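PDB 3EYT: uncharacterized protein SPOA0173 from Silicibacter pomeroyi, which is of unknown function but belongs to the thioredoxin-like superfamily and probably acts as an oxidoreductase, perhaps in antioxidant defence. Local coordinates for residues K29-E34 with K62-G67; A35-C40 with R116-L121. One frame throughout, in Å; residues are numbered along the deposited sequence.

Interaction 1: K29-E34 with K62-G67; sequences KVIVIE and KVAVLG
Val30 to Glu34 and Val63 to Gly67 run side by side as parallel strands, their axes 4.7 Å apart at closest approach and inclined by 18°. Five backbone hydrogen bonds zip them together: Val32 N meets Ala64 O at 2.8 Å and almost straight, while the first rung, Val30 N to Lys62 O, is stretched to 3.2 Å and bent to 142°. On the face that carries Val30, Val32, Val63 and Val65, the side chains interlock diagonally as well as in register: Val32 reaches back with CG2, the methyl beside its own backbone N, to Val63 CG1 at 4.0 Å. The other face repeats the diagonal in the opposite sense, Ile31 CG2 leaning forward to Leu66 CD1 at 4.1 Å. The aliphatic chain of Lys29 runs past Ala64 and touches it with CD, 4.1 Å from Ala64 CB. That chain bends only at its last torsion (chi4 -50°), and its NZ is gripped by the carbonyl oxygens of Glu60 and Asp61. Helix 41-57 covers Val32 and Val65 through Val54, helix 140-151 covers Val30 and Val63 through Leu151, and strand 120-124 pairs with the far edge of strand 30-36.

Interaction 2: A35-C40 with R116-L121; sequences AFQMLC and RGTPSL
The amide of Gln37 presents its NE2 end to Thr118, and a water beside the pair touches both: it is 3.0 Å from Thr118 OG1 and accepts a weak bond from Gln37 NE2. Phe72 N donates to OE1 of the same amide and Glu73 OE2 takes a bond from its NE2, which fixes the amide's rotation. The ring of Pro119, which follows a cis peptide bond, brings CD to 4.5 Å from Cys40 SG, whereas the ring of Phe36 swings away from 116-121 to meet His69, with the planes at about 40°, and packs on Phe86 and Ile48. Thr118 gives up more surface to 35-40 than any other residue of its segment. Its OG1 lies between backbone N and carbonyl carbon (chi1 60°), which puts OG1 3.5 Å from Cys40 SG and lays CG2 3.9 Å from Phe36 CA. Replacing Thr118 with an alanine would take away both branches and would probably leave the water without its firmer partner and a gap beside Phe36 and Cys40. Next along the strands, Ala35 and Ser120 form a hydrogen-bonded antiparallel pair, Ala35 N to Ser120 O at 2.9 Å, and Ser120 OG reaches back within its own segment to donate to Gly117 O from above its carbonyl plane. Cys40 is the N-cap of helix 41-57, its sulfur capping a backbone N there. A cis-proline loop facing the first cysteine of a probable CxxC motif at a helix start is the hallmark of the thioredoxin fold's redox site.

In the fold
Strand 30-36 runs through both contacts: interaction 1 pairs its first part with strand 63-69, and interaction 2 pairs its last part with the start of strand 120-124, so the strand is flanked on both edges. The centres of the two contacts lie about 16 Å apart, yet side chains bridge them. Val32 CG1 packs 3.8 Å from Leu121 CD2, and the carboxylate of Glu34 lies close against Pro119 of the cis-proline loop. That places a buried acid near, though not touching, Cys40 and Cys43, the likely redox pair, six residues ahead of the first cysteine, as the buried aspartate of thioredoxin is. Interaction 1 belongs to the beta-alpha-beta core; interaction 2 frames the probable active site at the C-terminal end of strand 30-36.

Interaction 1: K29-E34 with K62-G67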
# COMPACT_ATOMS: atom_id res chain seq x y z
N LYS C 29 -24.57 -22.11 11.08
CA LYS C 29 -23.87 -22.62 9.89
C LYS C 29 -22.52 -23.12 10.33
O LYS C 29 -21.92 -22.59 11.28
CB LYS C 29 -23.60 -21.52 8.86
CG LYS C 29 -24.81 -20.96 8.16
CD LYS C 29 -24.43 -19.64 7.52
CE LYS C 29 -25.60 -19.01 6.79
NZ LYS C 29 -26.24 -20.00 5.90
N VAL C 30 -22.04 -24.15 9.64
CA VAL C 30 -20.65 -24.54 9.72
C VAL C 30 -19.90 -23.47 8.91
O VAL C 30 -20.35 -23.01 7.86
CB VAL C 30 -20.46 -25.98 9.19
CG1 VAL C 30 -18.98 -26.33 9.04
CG2 VAL C 30 -21.16 -26.98 10.13
N ILE C 31 -18.78 -23.00 9.44
CA ILE C 31 -18.03 -21.94 8.78
C ILE C 31 -16.63 -22.45 8.42
O ILE C 31 -15.93 -23.05 9.27
CB ILE C 31 -17.92 -20.69 9.69
CG1 ILE C 31 -19.31 -20.30 10.22
CG2 ILE C 31 -17.25 -19.52 8.96
CD1 ILE C 31 -19.25 -19.32 11.37
N VAL C 32 -16.25 -22.25 7.16
CA VAL C 32 -14.91 -22.58 6.70
C VAL C 32 -14.21 -21.27 6.40
O VAL C 32 -14.69 -20.48 5.60
CB VAL C 32 -14.96 -23.41 5.39
CG1 VAL C 32 -13.55 -23.72 4.89
CG2 VAL C 32 -15.74 -24.71 5.60
N ILE C 33 -13.07 -21.04 7.06
CA ILE C 33 -12.28 -19.85 6.80
C ILE C 33 -10.94 -20.20 6.18
O ILE C 33 -10.17 -20.96 6.75
CB ILE C 33 -12.04 -19.02 8.09
CG1 ILE C 33 -13.36 -18.72 8.80
CG2 ILE C 33 -11.27 -17.69 7.81
CD1 ILE C 33 -13.17 -18.06 10.22
N GLU C 34 -10.66 -19.59 5.04
CA GLU C 34 -9.38 -19.76 4.38
C GLU C 34 -8.56 -18.48 4.61
O GLU C 34 -8.91 -17.42 4.08
CB GLU C 34 -9.61 -20.05 2.89
CG GLU C 34 -8.38 -20.08 2.01
CD GLU C 34 -7.48 -21.28 2.28
OE1 GLU C 34 -7.93 -22.31 2.83
OE2 GLU C 34 -6.29 -21.17 1.94
N LYS C 62 -26.12 -23.97 4.40
CA LYS C 62 -25.58 -24.83 5.43
C LYS C 62 -24.14 -24.50 5.81
O LYS C 62 -23.76 -24.61 6.98
CB LYS C 62 -25.67 -26.29 5.01
CG LYS C 62 -27.10 -26.82 4.98
CD LYS C 62 -27.13 -28.29 4.51
CE LYS C 62 -28.56 -28.81 4.23
NZ LYS C 62 -29.50 -28.33 5.28
N VAL C 63 -23.34 -24.10 4.81
CA VAL C 63 -21.90 -23.86 4.99
C VAL C 63 -21.56 -22.46 4.49
O VAL C 63 -21.88 -22.09 3.33
CB VAL C 63 -21.05 -24.92 4.25
CG1 VAL C 63 -19.52 -24.61 4.36
CG2 VAL C 63 -21.37 -26.31 4.77
N ALA C 64 -20.97 -21.65 5.36
CA ALA C 64 -20.41 -20.37 4.93
C ALA C 64 -18.92 -20.55 4.65
O ALA C 64 -18.20 -21.20 5.43
CB ALA C 64 -20.62 -19.28 6.01
N VAL C 65 -18.45 -19.98 3.55
CA VAL C 65 -17.04 -19.99 3.21
C VAL C 65 -16.57 -18.53 3.14
O VAL C 65 -17.15 -17.72 2.42
CB VAL C 65 -16.75 -20.69 1.85
CG1 VAL C 65 -15.24 -20.60 1.47
CG2 VAL C 65 -17.19 -22.14 1.87
N LEU C 66 -15.54 -18.23 3.92
CA LEU C 66 -15.01 -16.86 4.06
C LEU C 66 -13.53 -16.90 3.75
O LEU C 66 -12.86 -17.85 4.13
CB LEU C 66 -15.11 -16.38 5.52
CG LEU C 66 -16.48 -16.45 6.18
CD1 LEU C 66 -16.43 -15.81 7.54
CD2 LEU C 66 -17.55 -15.79 5.25
N GLY C 67 -13.02 -15.85 3.10
CA GLY C 67 -11.57 -15.67 2.96
C GLY C 67 -11.10 -14.69 4.03
O GLY C 67 -11.82 -13.75 4.37

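Interaction 2: A35-C40 with R116-L121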
# COMPACT_ATOMS: atom_id res chain seq x y z
N ALA C 35 -7.49 -18.60 5.40
CA ALA C 35 -6.61 -17.49 5.71
C ALA C 35 -5.45 -17.61 4.73
O ALA C 35 -4.83 -18.67 4.60
CB ALA C 35 -6.10 -17.57 7.12
N PHE C 36 -5.19 -16.52 4.01
CA PHE C 36 -4.27 -16.56 2.90
C PHE C 36 -3.59 -15.20 2.76
O PHE C 36 -4.07 -14.18 3.29
CB PHE C 36 -5.02 -16.93 1.60
CG PHE C 36 -5.92 -15.82 1.07
CD1 PHE C 36 -5.49 -15.00 0.02
CD2 PHE C 36 -7.20 -15.60 1.62
CE1 PHE C 36 -6.32 -13.96 -0.47
CE2 PHE C 36 -8.04 -14.59 1.15
CZ PHE C 36 -7.59 -13.75 0.10
N GLN C 37 -2.47 -15.19 2.02
CA GLN C 37 -1.85 -13.97 1.52
C GLN C 37 -1.86 -14.11 0.03
O GLN C 37 -1.53 -15.18 -0.51
CB GLN C 37 -0.37 -13.87 1.94
CG GLN C 37 -0.13 -13.67 3.46
CD GLN C 37 1.34 -13.42 3.78
OE1 GLN C 37 1.70 -12.32 4.18
NE2 GLN C 37 2.19 -14.40 3.54
N MSE C 38 -2.19 -13.02 -0.65
CA MSE C 38 -2.36 -13.04 -2.10
C MSE C 38 -1.06 -13.37 -2.84
O MSE C 38 -1.10 -13.95 -3.91
CB MSE C 38 -2.96 -11.73 -2.59
CG MSE C 38 -2.06 -10.52 -2.31
SE MSE C 38 -2.91 -8.89 -2.97
CE MSE C 38 -2.33 -9.03 -4.86
N LEU C 39 0.10 -13.02 -2.28
CA LEU C 39 1.38 -13.33 -2.93
C LEU C 39 2.07 -14.63 -2.44
O LEU C 39 3.22 -14.90 -2.77
CB LEU C 39 2.33 -12.12 -2.82
CG LEU C 39 1.84 -10.76 -3.36
CD1 LEU C 39 2.97 -9.75 -3.24
CD2 LEU C 39 1.36 -10.88 -4.83
N CYS C 40 1.35 -15.44 -1.68
CA CYS C 40 1.93 -16.67 -1.18
C CYS C 40 1.64 -17.79 -2.17
O CYS C 40 0.48 -18.08 -2.45
CB CYS C 40 1.36 -16.93 0.21
SG CYS C 40 1.39 -18.63 0.78
N ARG C 116 -0.06 -20.46 12.13
CA ARG C 116 1.37 -20.70 11.90
C ARG C 116 1.84 -20.08 10.60
O ARG C 116 3.04 -20.00 10.35
CB ARG C 116 1.65 -22.20 11.88
CG ARG C 116 1.33 -22.91 13.20
CD ARG C 116 1.68 -24.39 13.10
NE ARG C 116 3.14 -24.59 13.20
CZ ARG C 116 3.84 -24.59 14.34
NH1 ARG C 116 3.25 -24.39 15.51
NH2 ARG C 116 5.16 -24.78 14.30
N GLY C 117 0.91 -19.66 9.75
CA GLY C 117 1.32 -19.13 8.44
C GLY C 117 0.11 -19.27 7.54
O GLY C 117 -1.02 -19.48 8.04
N THR C 118 0.34 -19.16 6.23
CA THR C 118 -0.74 -19.31 5.24
C THR C 118 -0.25 -20.34 4.20
O THR C 118 0.96 -20.44 3.96
CB THR C 118 -1.03 -17.94 4.51
OG1 THR C 118 0.16 -17.49 3.85
CG2 THR C 118 -1.44 -16.88 5.50
N PRO C 119 -1.17 -21.08 3.56
CA PRO C 119 -2.60 -21.02 3.87
C PRO C 119 -2.96 -21.79 5.15
O PRO C 119 -2.30 -22.78 5.50
CB PRO C 119 -3.27 -21.66 2.64
CG PRO C 119 -2.28 -22.75 2.21
CD PRO C 119 -0.86 -22.08 2.51
N SER C 120 -3.96 -21.30 5.86
CA SER C 120 -4.55 -22.04 6.96
C SER C 120 -6.02 -22.16 6.72
O SER C 120 -6.66 -21.23 6.22
CB SER C 120 -4.28 -21.35 8.30
OG SER C 120 -2.88 -21.40 8.54
N LEU C 121 -6.57 -23.31 7.09
CA LEU C 121 -7.99 -23.52 6.94
C LEU C 121 -8.57 -23.78 8.33
O LEU C 121 -8.06 -24.65 9.07
CB LEU C 121 -8.26 -24.66 5.94
CG LEU C 121 -9.73 -24.71 5.46
CD1 LEU C 121 -9.89 -25.22 4.09
CD2 LEU C 121 -10.57 -25.54 6.41
O HOH W 1 3.18 -17.43 3.61